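Local coordinates for Alpha/beta hydrolase (Streptomyces albidoflavus, PDB 6KSU), which is a penicillin-binding-protein-like cyclase that probably releases non-ribosomal peptides from their assembly line by heterochiral macrolactamization, at residues F87-L92 with T196-C201; G100-D105 with A126-L131; P150-F155 with G178-G183; L272-T277 with D341-L346. All blocks are in the same frame, centred on the assembly; numbering follows the deposited sequence.

Contact 1. Residues F87-L92 with T196-C201; sequences FLTAEL and TAMDSC
Met198 and Leu92 join two helices of the beta-lactamase-like domain, helix 85-98 and helix 194-206. The segment axes approach to 10.4 Å at an angle of 75°. The likely SxxK motif, Ser83 and Lys86, sits at the start of helix 85-98, so the contact lies further along the helix that carries it. No hydrogen bond crosses between the segments.

The apolar contacts rest on Leu92 and Met198. Leu92 reaches out with CG anti to its backbone N (chi1 -177°), and its two methyls divide the work. Leu92 CD1 sits against Cys201 CB at 3.7 Å. Leu92 CD2 lies on the backbone of the other helix, 3.5 Å from Met198 N, and also touches Ala197 CB. Met198 CE packs on Leu88 CB and Leu92 CD2. Ile186 of helix 176-189 packs on both Leu92 and Ala197.

Polar groups are bonded mostly to residues outside the contact. Thr89 OG1 bonds to Ala253 O and Trp194 NE1. Cys201 O accepts from Gln95 NE2, a further link between the same two helices. Within helix 194-206, Ser200 OG donates to Thr196 O from above the carbonyl plane, and that oxygen also takes the Ser200 backbone N-H.

The methionine chain bends at both chi2 and chi3, turning its end back toward helix 85-98. Met198 CE rests on the helix backbone, 3.4 Å from Leu88 C and 3.5 Å from Thr89 N.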
# COMPACT_ATOMS: atom_id res chain seq x y z
N PHE A 87 -4.93 -2.85 4.32
CA PHE A 87 -5.97 -3.82 4.03
C PHE A 87 -6.61 -4.33 5.32
O PHE A 87 -7.82 -4.58 5.36
CB PHE A 87 -5.38 -4.93 3.17
CG PHE A 87 -6.26 -6.13 2.98
CD1 PHE A 87 -7.37 -6.08 2.16
CD2 PHE A 87 -5.92 -7.34 3.56
CE1 PHE A 87 -8.17 -7.20 1.95
CE2 PHE A 87 -6.72 -8.47 3.36
CZ PHE A 87 -7.85 -8.39 2.55
N LEU A 88 -5.85 -4.43 6.40
CA LEU A 88 -6.44 -4.91 7.65
C LEU A 88 -7.18 -3.79 8.36
O LEU A 88 -8.26 -4.01 8.91
CB LEU A 88 -5.36 -5.52 8.52
CG LEU A 88 -4.87 -6.68 7.65
CD1 LEU A 88 -3.41 -6.52 7.26
CD2 LEU A 88 -5.13 -8.00 8.32
N THR A 89 -6.61 -2.58 8.31
CA THR A 89 -7.31 -1.40 8.81
C THR A 89 -8.63 -1.21 8.08
O THR A 89 -9.67 -0.93 8.70
CB THR A 89 -6.41 -0.18 8.66
OG1 THR A 89 -5.42 -0.22 9.68
CG2 THR A 89 -7.25 1.13 8.79
N ALA A 90 -8.61 -1.35 6.74
CA ALA A 90 -9.85 -1.27 5.98
C ALA A 90 -10.80 -2.36 6.42
O ALA A 90 -12.01 -2.12 6.57
CB ALA A 90 -9.57 -1.40 4.49
N GLU A 91 -10.27 -3.57 6.63
CA GLU A 91 -11.11 -4.66 7.08
C GLU A 91 -11.71 -4.36 8.45
O GLU A 91 -12.89 -4.63 8.70
CB GLU A 91 -10.27 -5.93 7.09
CG GLU A 91 -10.16 -6.63 5.70
CD GLU A 91 -9.66 -8.08 5.84
OE1 GLU A 91 -8.96 -8.35 6.84
OE2 GLU A 91 -9.99 -8.94 5.01
N LEU A 92 -10.91 -3.77 9.33
CA LEU A 92 -11.38 -3.37 10.64
C LEU A 92 -12.48 -2.32 10.53
O LEU A 92 -13.54 -2.44 11.15
CB LEU A 92 -10.20 -2.85 11.45
CG LEU A 92 -10.50 -2.45 12.88
CD1 LEU A 92 -11.21 -3.60 13.57
CD2 LEU A 92 -9.19 -2.11 13.59
N THR A 196 -5.77 -2.04 20.15
CA THR A 196 -6.68 -2.91 20.88
C THR A 196 -7.80 -3.40 19.97
O THR A 196 -8.14 -4.58 19.97
CB THR A 196 -7.25 -2.18 22.10
OG1 THR A 196 -6.17 -1.74 22.93
CG2 THR A 196 -8.18 -3.08 22.89
N ALA A 197 -8.36 -2.50 19.16
CA ALA A 197 -9.46 -2.87 18.28
C ALA A 197 -8.99 -3.80 17.17
O ALA A 197 -9.67 -4.79 16.86
CB ALA A 197 -10.10 -1.61 17.70
N MET A 198 -7.84 -3.50 16.56
CA MET A 198 -7.27 -4.40 15.56
C MET A 198 -7.09 -5.80 16.13
O MET A 198 -7.47 -6.81 15.51
CB MET A 198 -5.94 -3.83 15.04
CG MET A 198 -5.22 -4.66 14.01
SD MET A 198 -6.19 -5.00 12.52
CE MET A 198 -6.12 -3.46 11.62
N ASP A 199 -6.51 -5.89 17.33
CA ASP A 199 -6.33 -7.19 17.96
C ASP A 199 -7.67 -7.87 18.22
O ASP A 199 -7.99 -8.91 17.63
CB ASP A 199 -5.52 -7.02 19.26
CG ASP A 199 -5.14 -8.36 19.92
OD1 ASP A 199 -5.47 -9.44 19.37
OD2 ASP A 199 -4.50 -8.32 20.99
N SER A 200 -8.51 -7.26 19.06
CA SER A 200 -9.71 -7.94 19.55
C SER A 200 -10.79 -8.11 18.48
O SER A 200 -11.60 -9.03 18.57
CB SER A 200 -10.28 -7.19 20.74
OG SER A 200 -10.62 -5.87 20.35
N CYS A 201 -10.86 -7.24 17.48
CA CYS A 201 -11.96 -7.36 16.53
C CYS A 201 -11.62 -8.14 15.27
O CYS A 201 -12.54 -8.57 14.57
CB CYS A 201 -12.50 -5.98 16.13
SG CYS A 201 -13.11 -4.99 17.54

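Contact 2. Residues G100-D105 with A126-L131; sequences GDLDLD and ATVRQL
Arg129 holds Asp105 side-on with two nitrogens, one to each carboxylate oxygen. Arg129 NE donates to Asp105 OD1 at 2.7 Å. It meets the syn side of that oxygen, but the N-H is bent to 147°. Arg129 NH2 donates to Asp105 OD2 at 3.0 Å and is nearly straight (176°). Asp105 OD2 lies in the guanidinium plane, yet NH2 approaches it from above the carboxylate plane. The two planes are 55° apart. Leu104 CG lies 3.7 Å above the plane of the Arg129 guanidinium, toward its rim.

The backbone adds a third bond. Arg129 N donates to Leu104 O at 2.8 Å, in the carbonyl plane. This satisfies an N-H of the first helical turn, which has no earlier carbonyl in its own helix. Asp105 N bonds weakly to Asp103 OD1.

At the N-cap, Gln130 N donates to Thr127 OG1 at 3.1 Å, and Thr127 N donates to Gln130 OE1 at 2.8 Å. Leu104 CD1 meets Val128 CG1 at 3.9 Å, and Leu102 CD2 touches the same methyl. Val93 of helix 85-98 packs on both Leu102 and Val128. The reciprocal Thr127 and Gln130 bonds make a capping box at the N terminus of helix 128-132.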
# COMPACT_ATOMS: atom_id res chain seq x y z
N GLY A 100 -23.26 -1.54 11.92
CA GLY A 100 -23.95 -0.27 11.97
C GLY A 100 -23.36 0.74 12.92
O GLY A 100 -23.93 1.82 13.08
N ASP A 101 -22.23 0.41 13.54
CA ASP A 101 -21.50 1.33 14.41
C ASP A 101 -20.82 2.48 13.65
O ASP A 101 -20.29 3.38 14.31
CB ASP A 101 -20.42 0.58 15.19
CG ASP A 101 -20.99 -0.31 16.28
OD1 ASP A 101 -22.22 -0.28 16.47
OD2 ASP A 101 -20.21 -1.03 16.94
N LEU A 102 -20.79 2.47 12.32
CA LEU A 102 -19.98 3.44 11.59
C LEU A 102 -20.54 3.63 10.19
O LEU A 102 -20.83 2.65 9.50
CB LEU A 102 -18.51 3.01 11.51
CG LEU A 102 -17.59 3.98 10.78
CD1 LEU A 102 -17.23 5.14 11.69
CD2 LEU A 102 -16.33 3.27 10.30
N ASP A 103 -20.66 4.88 9.77
CA ASP A 103 -21.30 5.21 8.51
C ASP A 103 -20.27 5.57 7.45
O ASP A 103 -19.49 6.52 7.62
CB ASP A 103 -22.29 6.36 8.70
CG ASP A 103 -23.47 6.26 7.78
OD1 ASP A 103 -23.27 6.31 6.54
OD2 ASP A 103 -24.60 6.13 8.29
N LEU A 104 -20.30 4.84 6.34
CA LEU A 104 -19.28 4.97 5.31
C LEU A 104 -19.32 6.35 4.65
O LEU A 104 -18.29 6.83 4.16
CB LEU A 104 -19.48 3.85 4.29
CG LEU A 104 -18.36 3.00 3.69
CD1 LEU A 104 -17.26 2.65 4.68
CD2 LEU A 104 -19.00 1.72 3.15
N ASP A 105 -20.48 7.00 4.67
CA ASP A 105 -20.67 8.34 4.13
C ASP A 105 -20.88 9.36 5.23
O ASP A 105 -21.44 10.43 4.98
CB ASP A 105 -21.84 8.35 3.16
CG ASP A 105 -21.57 7.52 1.92
OD1 ASP A 105 -20.39 7.48 1.49
OD2 ASP A 105 -22.52 6.93 1.37
N ALA A 126 -14.84 15.53 4.51
CA ALA A 126 -14.49 14.27 3.88
C ALA A 126 -15.14 13.10 4.63
O ALA A 126 -15.63 13.25 5.75
CB ALA A 126 -12.97 14.10 3.81
N THR A 127 -15.13 11.92 4.01
CA THR A 127 -15.81 10.75 4.54
C THR A 127 -14.88 9.55 4.71
O THR A 127 -13.86 9.39 4.02
CB THR A 127 -16.98 10.36 3.63
OG1 THR A 127 -16.48 9.99 2.34
CG2 THR A 127 -17.94 11.56 3.48
N VAL A 128 -15.28 8.67 5.64
CA VAL A 128 -14.64 7.36 5.76
C VAL A 128 -14.50 6.69 4.39
O VAL A 128 -13.44 6.15 4.05
CB VAL A 128 -15.42 6.49 6.76
CG1 VAL A 128 -14.93 5.04 6.75
CG2 VAL A 128 -15.30 7.07 8.16
N ARG A 129 -15.55 6.73 3.57
CA ARG A 129 -15.44 6.11 2.25
C ARG A 129 -14.32 6.73 1.41
O ARG A 129 -13.60 6.02 0.70
CB ARG A 129 -16.77 6.22 1.49
CG ARG A 129 -16.81 5.36 0.23
CD ARG A 129 -17.94 5.77 -0.71
NE ARG A 129 -19.24 5.60 -0.06
CZ ARG A 129 -19.80 4.42 0.23
NH1 ARG A 129 -19.17 3.28 -0.06
NH2 ARG A 129 -20.99 4.38 0.82
N GLN A 130 -14.18 8.06 1.46
CA GLN A 130 -13.10 8.71 0.73
C GLN A 130 -11.74 8.39 1.34
O GLN A 130 -10.76 8.29 0.60
CB GLN A 130 -13.30 10.23 0.71
CG GLN A 130 -14.58 10.67 0.00
CD GLN A 130 -14.94 12.11 0.32
OE1 GLN A 130 -14.54 12.65 1.35
NE2 GLN A 130 -15.72 12.74 -0.56
N LEU A 131 -11.66 8.30 2.67
CA LEU A 131 -10.39 7.95 3.29
C LEU A 131 -9.94 6.57 2.83
O LEU A 131 -8.81 6.41 2.33
CB LEU A 131 -10.51 8.01 4.81
CG LEU A 131 -10.68 9.38 5.48
CD1 LEU A 131 -10.82 9.17 6.97
CD2 LEU A 131 -9.54 10.30 5.20

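Contact 3. Residues P150-F155 with G178-G183; sequences PSYRRF and GYCLLG
Phe155 chi1 (171°) swings the ring away from its own backbone N, out from the first turn of helix 153-160 toward Cys180. Tyr152, the N-cap residue, has chi1 at -93°, away from the usual staggered values, and its ring reaches the same cysteine. Cys180 CB meets both rings.

The Phe155 contact is close. Phe155 CE2 lies 3.4 Å from Cys180 CB, and Phe155 CZ lies 3.5 Å from the same atom. The approach to the ring is oblique. Cys180 SG makes a sulfur-aromatic contact, 5.2 Å from the Phe155 ring centroid and 42° off the normal.

Tyr152 meets helix 176-189 along its backbone. Cys180 O sits over the centre of one face of the Tyr152 ring, 3.8 Å above the plane. Tyr152 CD2 is 3.9 Å from Gly183 CA, so the ring packs directly on the Gly183 backbone. The phenol is fixed beyond the contact: Tyr152 OH bonds to Ser250 O and Ala253 N, the latter in helix 252-255.

The turn before the helix is also tied down. Ser151 OG accepts from Arg153 N at 3.1 Å, and Glu187 of helix 176-189 takes bonds from Tyr152 N and Ser151 OG and a salt bridge from Arg153.

Ser151 thus forms an ST turn leading into helix 153-160. The two aromatic rings lay the start of that helix on helix 176-189, within the all-helical part of the beta-lactamase-like fold.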
# COMPACT_ATOMS: atom_id res chain seq x y z
N PRO A 150 -1.30 5.38 22.85
CA PRO A 150 -2.07 4.68 21.81
C PRO A 150 -3.21 5.49 21.19
O PRO A 150 -3.81 5.01 20.22
CB PRO A 150 -2.64 3.45 22.56
CG PRO A 150 -2.71 3.89 23.98
CD PRO A 150 -1.52 4.81 24.19
N SER A 151 -3.56 6.66 21.71
CA SER A 151 -4.66 7.42 21.12
C SER A 151 -4.20 8.22 19.90
O SER A 151 -3.13 8.81 19.89
CB SER A 151 -5.27 8.40 22.13
OG SER A 151 -6.33 9.11 21.51
N TYR A 152 -5.05 8.24 18.88
CA TYR A 152 -4.86 9.06 17.70
C TYR A 152 -5.58 10.41 17.78
O TYR A 152 -5.71 11.09 16.76
CB TYR A 152 -5.33 8.31 16.45
CG TYR A 152 -4.28 7.50 15.70
CD1 TYR A 152 -3.23 8.12 15.05
CD2 TYR A 152 -4.38 6.11 15.61
CE1 TYR A 152 -2.29 7.38 14.34
CE2 TYR A 152 -3.45 5.37 14.90
CZ TYR A 152 -2.40 6.02 14.26
OH TYR A 152 -1.45 5.31 13.55
N ARG A 153 -6.06 10.82 18.96
CA ARG A 153 -6.93 12.00 19.05
C ARG A 153 -6.17 13.29 18.76
O ARG A 153 -6.57 14.07 17.89
CB ARG A 153 -7.60 12.07 20.42
CG ARG A 153 -9.07 11.67 20.38
CD ARG A 153 -9.73 11.75 21.75
NE ARG A 153 -9.68 10.48 22.48
CZ ARG A 153 -10.44 9.42 22.20
NH1 ARG A 153 -11.32 9.47 21.21
NH2 ARG A 153 -10.32 8.30 22.92
N ARG A 154 -5.07 13.54 19.48
CA ARG A 154 -4.26 14.72 19.19
C ARG A 154 -3.83 14.76 17.73
O ARG A 154 -3.70 15.83 17.14
CB ARG A 154 -3.02 14.76 20.08
CG ARG A 154 -3.23 14.65 21.59
CD ARG A 154 -1.99 13.99 22.29
NE ARG A 154 -1.95 12.52 22.23
CZ ARG A 154 -0.85 11.77 22.39
NH1 ARG A 154 0.33 12.34 22.61
NH2 ARG A 154 -0.92 10.44 22.33
N PHE A 155 -3.60 13.58 17.13
CA PHE A 155 -3.12 13.53 15.75
C PHE A 155 -4.20 14.02 14.80
O PHE A 155 -3.90 14.70 13.81
CB PHE A 155 -2.70 12.11 15.40
CG PHE A 155 -2.39 11.90 13.94
CD1 PHE A 155 -1.09 12.02 13.47
CD2 PHE A 155 -3.39 11.54 13.04
CE1 PHE A 155 -0.78 11.82 12.12
CE2 PHE A 155 -3.10 11.35 11.71
CZ PHE A 155 -1.79 11.48 11.24
N GLY A 178 -4.25 9.68 5.60
CA GLY A 178 -5.65 9.33 5.49
C GLY A 178 -5.99 8.09 6.30
O GLY A 178 -7.04 8.02 6.96
N TYR A 179 -5.09 7.11 6.31
CA TYR A 179 -5.40 5.91 7.06
C TYR A 179 -5.11 6.10 8.54
O TYR A 179 -5.80 5.52 9.37
CB TYR A 179 -4.65 4.72 6.48
CG TYR A 179 -5.50 3.98 5.47
CD1 TYR A 179 -6.01 2.71 5.74
CD2 TYR A 179 -5.83 4.57 4.25
CE1 TYR A 179 -6.79 2.04 4.82
CE2 TYR A 179 -6.63 3.90 3.32
CZ TYR A 179 -7.09 2.63 3.62
OH TYR A 179 -7.87 1.95 2.72
N CYS A 180 -4.15 6.96 8.89
CA CYS A 180 -3.97 7.29 10.30
C CYS A 180 -5.21 7.96 10.86
O CYS A 180 -5.57 7.74 12.02
CB CYS A 180 -2.73 8.16 10.47
SG CYS A 180 -1.21 7.33 9.91
N LEU A 181 -5.90 8.76 10.04
CA LEU A 181 -7.20 9.29 10.45
C LEU A 181 -8.23 8.18 10.60
O LEU A 181 -9.13 8.28 11.44
CB LEU A 181 -7.71 10.32 9.44
CG LEU A 181 -7.05 11.69 9.48
CD1 LEU A 181 -7.46 12.50 8.25
CD2 LEU A 181 -7.41 12.40 10.77
N LEU A 182 -8.12 7.11 9.80
CA LEU A 182 -9.02 5.99 10.01
C LEU A 182 -8.80 5.35 11.38
O LEU A 182 -9.74 4.83 11.99
CB LEU A 182 -8.85 4.98 8.87
CG LEU A 182 -9.54 5.37 7.55
CD1 LEU A 182 -9.12 4.48 6.38
CD2 LEU A 182 -11.07 5.35 7.73
N GLY A 183 -7.56 5.40 11.89
CA GLY A 183 -7.32 4.96 13.25
C GLY A 183 -8.05 5.82 14.27
O GLY A 183 -8.61 5.30 15.24

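Contact 4. Residues L272-T277 with D341-L346; sequences LADRKT and DRSLAL
Ser343 OG accepts the backbone N-H of Asp274, with Asp274 N at 3.1 Å and an angle of 144°. The serine belongs to a G1 beta bulge: Ser343 and Leu344 both face His339, where strands 332-339 and 344-350 meet. Its positive phi of 53° fits that bulge. The opposing segment is a type I turn, Leu272 to Arg275, in the loop after helix 261-268. The contact therefore packs a loop against the turn end of the antiparallel sheet.

Several carbons surround the serine. Ala273 CB comes within 3.3 Å of Ser343 OG. Leu272 CB lies 3.7 Å from Ser343 CA. The leucine methyls continue along the chain, Leu272 CD1 against Ser343 C and Leu272 CD2 at 3.8 Å from Leu344 O.

A water extends the polar link. The water donates to Ser343 O at 2.8 Å and to Asp274 OD2 at 3.2 Å. Asp274 OD2 also bonds Tyr52 OH of strand 46-53, its strongest partner outside the segments. Leu272 also packs on Tyr52. A backbone bond between Ala273 and Pro340 ties the turn to the hairpin a second time.

Further out, Asp274 O holds the following 3-10 turn. It accepts from both Thr277 N and Thr277 OG1. The hydroxyl comes in nearly along the C=O axis, with Thr277 OG1 2.9 Å from Asp274 O.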
# COMPACT_ATOMS: atom_id res chain seq x y z
N LEU A 272 -13.12 -14.39 -0.97
CA LEU A 272 -13.12 -15.28 -2.12
C LEU A 272 -14.49 -15.88 -2.34
O LEU A 272 -15.35 -15.89 -1.45
CB LEU A 272 -12.08 -16.38 -1.95
CG LEU A 272 -10.75 -15.91 -1.37
CD1 LEU A 272 -9.88 -17.15 -1.02
CD2 LEU A 272 -10.04 -15.06 -2.38
N ALA A 273 -14.68 -16.36 -3.58
CA ALA A 273 -15.92 -17.03 -3.96
C ALA A 273 -16.30 -18.10 -2.95
O ALA A 273 -17.44 -18.16 -2.48
CB ALA A 273 -15.75 -17.66 -5.35
N ASP A 274 -15.34 -18.97 -2.59
CA ASP A 274 -15.59 -20.10 -1.70
C ASP A 274 -15.62 -19.71 -0.22
O ASP A 274 -15.37 -20.56 0.64
CB ASP A 274 -14.53 -21.18 -1.95
CG ASP A 274 -13.13 -20.76 -1.51
OD1 ASP A 274 -12.95 -19.57 -1.15
OD2 ASP A 274 -12.21 -21.61 -1.52
N ARG A 275 -15.92 -18.45 0.09
CA ARG A 275 -15.83 -17.95 1.46
C ARG A 275 -16.76 -18.69 2.43
O ARG A 275 -16.55 -18.60 3.65
CB ARG A 275 -16.15 -16.46 1.50
CG ARG A 275 -17.61 -16.18 1.16
CD ARG A 275 -18.02 -14.72 1.32
NE ARG A 275 -18.77 -14.48 2.55
CZ ARG A 275 -18.39 -13.60 3.48
NH1 ARG A 275 -17.29 -12.88 3.29
NH2 ARG A 275 -19.11 -13.41 4.57
N LYS A 276 -17.78 -19.40 1.94
CA LYS A 276 -18.65 -20.12 2.87
C LYS A 276 -17.94 -21.33 3.49
O LYS A 276 -18.41 -21.84 4.51
CB LYS A 276 -19.95 -20.56 2.18
CG LYS A 276 -20.84 -19.42 1.63
CD LYS A 276 -21.50 -18.57 2.72
CE LYS A 276 -21.39 -17.07 2.42
NZ LYS A 276 -21.99 -16.23 3.51
N THR A 277 -16.83 -21.78 2.91
CA THR A 277 -16.02 -22.83 3.52
C THR A 277 -15.12 -22.31 4.63
O THR A 277 -14.55 -23.11 5.38
CB THR A 277 -15.13 -23.53 2.49
OG1 THR A 277 -14.03 -22.67 2.16
CG2 THR A 277 -15.92 -23.87 1.23
N ASP A 341 -12.85 -14.59 -7.83
CA ASP A 341 -13.70 -15.52 -8.56
C ASP A 341 -13.07 -16.90 -8.66
O ASP A 341 -13.78 -17.91 -8.59
CB ASP A 341 -14.07 -14.96 -9.94
CG ASP A 341 -15.13 -13.87 -9.84
OD1 ASP A 341 -15.55 -13.54 -8.71
OD2 ASP A 341 -15.56 -13.35 -10.89
N ARG A 342 -11.75 -16.96 -8.76
CA ARG A 342 -11.03 -18.22 -8.73
C ARG A 342 -10.69 -18.68 -7.31
O ARG A 342 -10.02 -19.71 -7.15
CB ARG A 342 -9.76 -18.11 -9.58
CG ARG A 342 -10.04 -17.85 -11.05
CD ARG A 342 -8.78 -17.47 -11.83
NE ARG A 342 -7.79 -18.54 -11.75
CZ ARG A 342 -6.55 -18.45 -12.20
NH1 ARG A 342 -6.12 -17.34 -12.79
NH2 ARG A 342 -5.72 -19.49 -12.06
N SER A 343 -11.13 -17.96 -6.27
CA SER A 343 -10.86 -18.32 -4.88
C SER A 343 -9.36 -18.52 -4.66
O SER A 343 -8.91 -19.56 -4.15
CB SER A 343 -11.66 -19.55 -4.47
OG SER A 343 -13.05 -19.34 -4.59
N LEU A 344 -8.58 -17.51 -5.06
CA LEU A 344 -7.13 -17.61 -5.01
C LEU A 344 -6.56 -16.40 -4.28
O LEU A 344 -6.92 -15.25 -4.59
CB LEU A 344 -6.56 -17.71 -6.42
CG LEU A 344 -5.09 -18.05 -6.64
CD1 LEU A 344 -4.95 -18.27 -8.12
CD2 LEU A 344 -4.06 -17.00 -6.17
N ALA A 345 -5.67 -16.66 -3.33
CA ALA A 345 -4.95 -15.61 -2.62
C ALA A 345 -3.52 -16.07 -2.40
O ALA A 345 -3.26 -17.24 -2.11
CB ALA A 345 -5.61 -15.28 -1.28
N LEU A 346 -2.59 -15.13 -2.54
CA LEU A 346 -1.19 -15.42 -2.31
C LEU A 346 -0.53 -14.18 -1.73
O LEU A 346 -0.88 -13.04 -2.08
CB LEU A 346 -0.46 -15.85 -3.59
CG LEU A 346 -0.25 -14.96 -4.81
CD1 LEU A 346 0.89 -14.04 -4.63
CD2 LEU A 346 0.11 -15.86 -5.96
O HOH W 1 -9.70 -22.15 -3.49

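From the N terminus, helix 85-98 supplies the first half of contact 1. The chain then leaves that helix and runs through 100-105, which contact 2 pairs with 126-131. Contact 3 follows in series, joining 150-155 to 178-183. Helix 194-206 comes next and closes contact 1, so contacts 2 and 3 both fall within its loop. These three contacts bind the helical part of the domain. Contacts 1 and 3 touch where Thr89 meets Tyr179, and contacts 2 and 3 touch through Leu131, Val128 and Leu182. Contact 4 comes later and lies apart, joining a loop to the antiparallel sheet, its centre about 21 Å from that of contact 1.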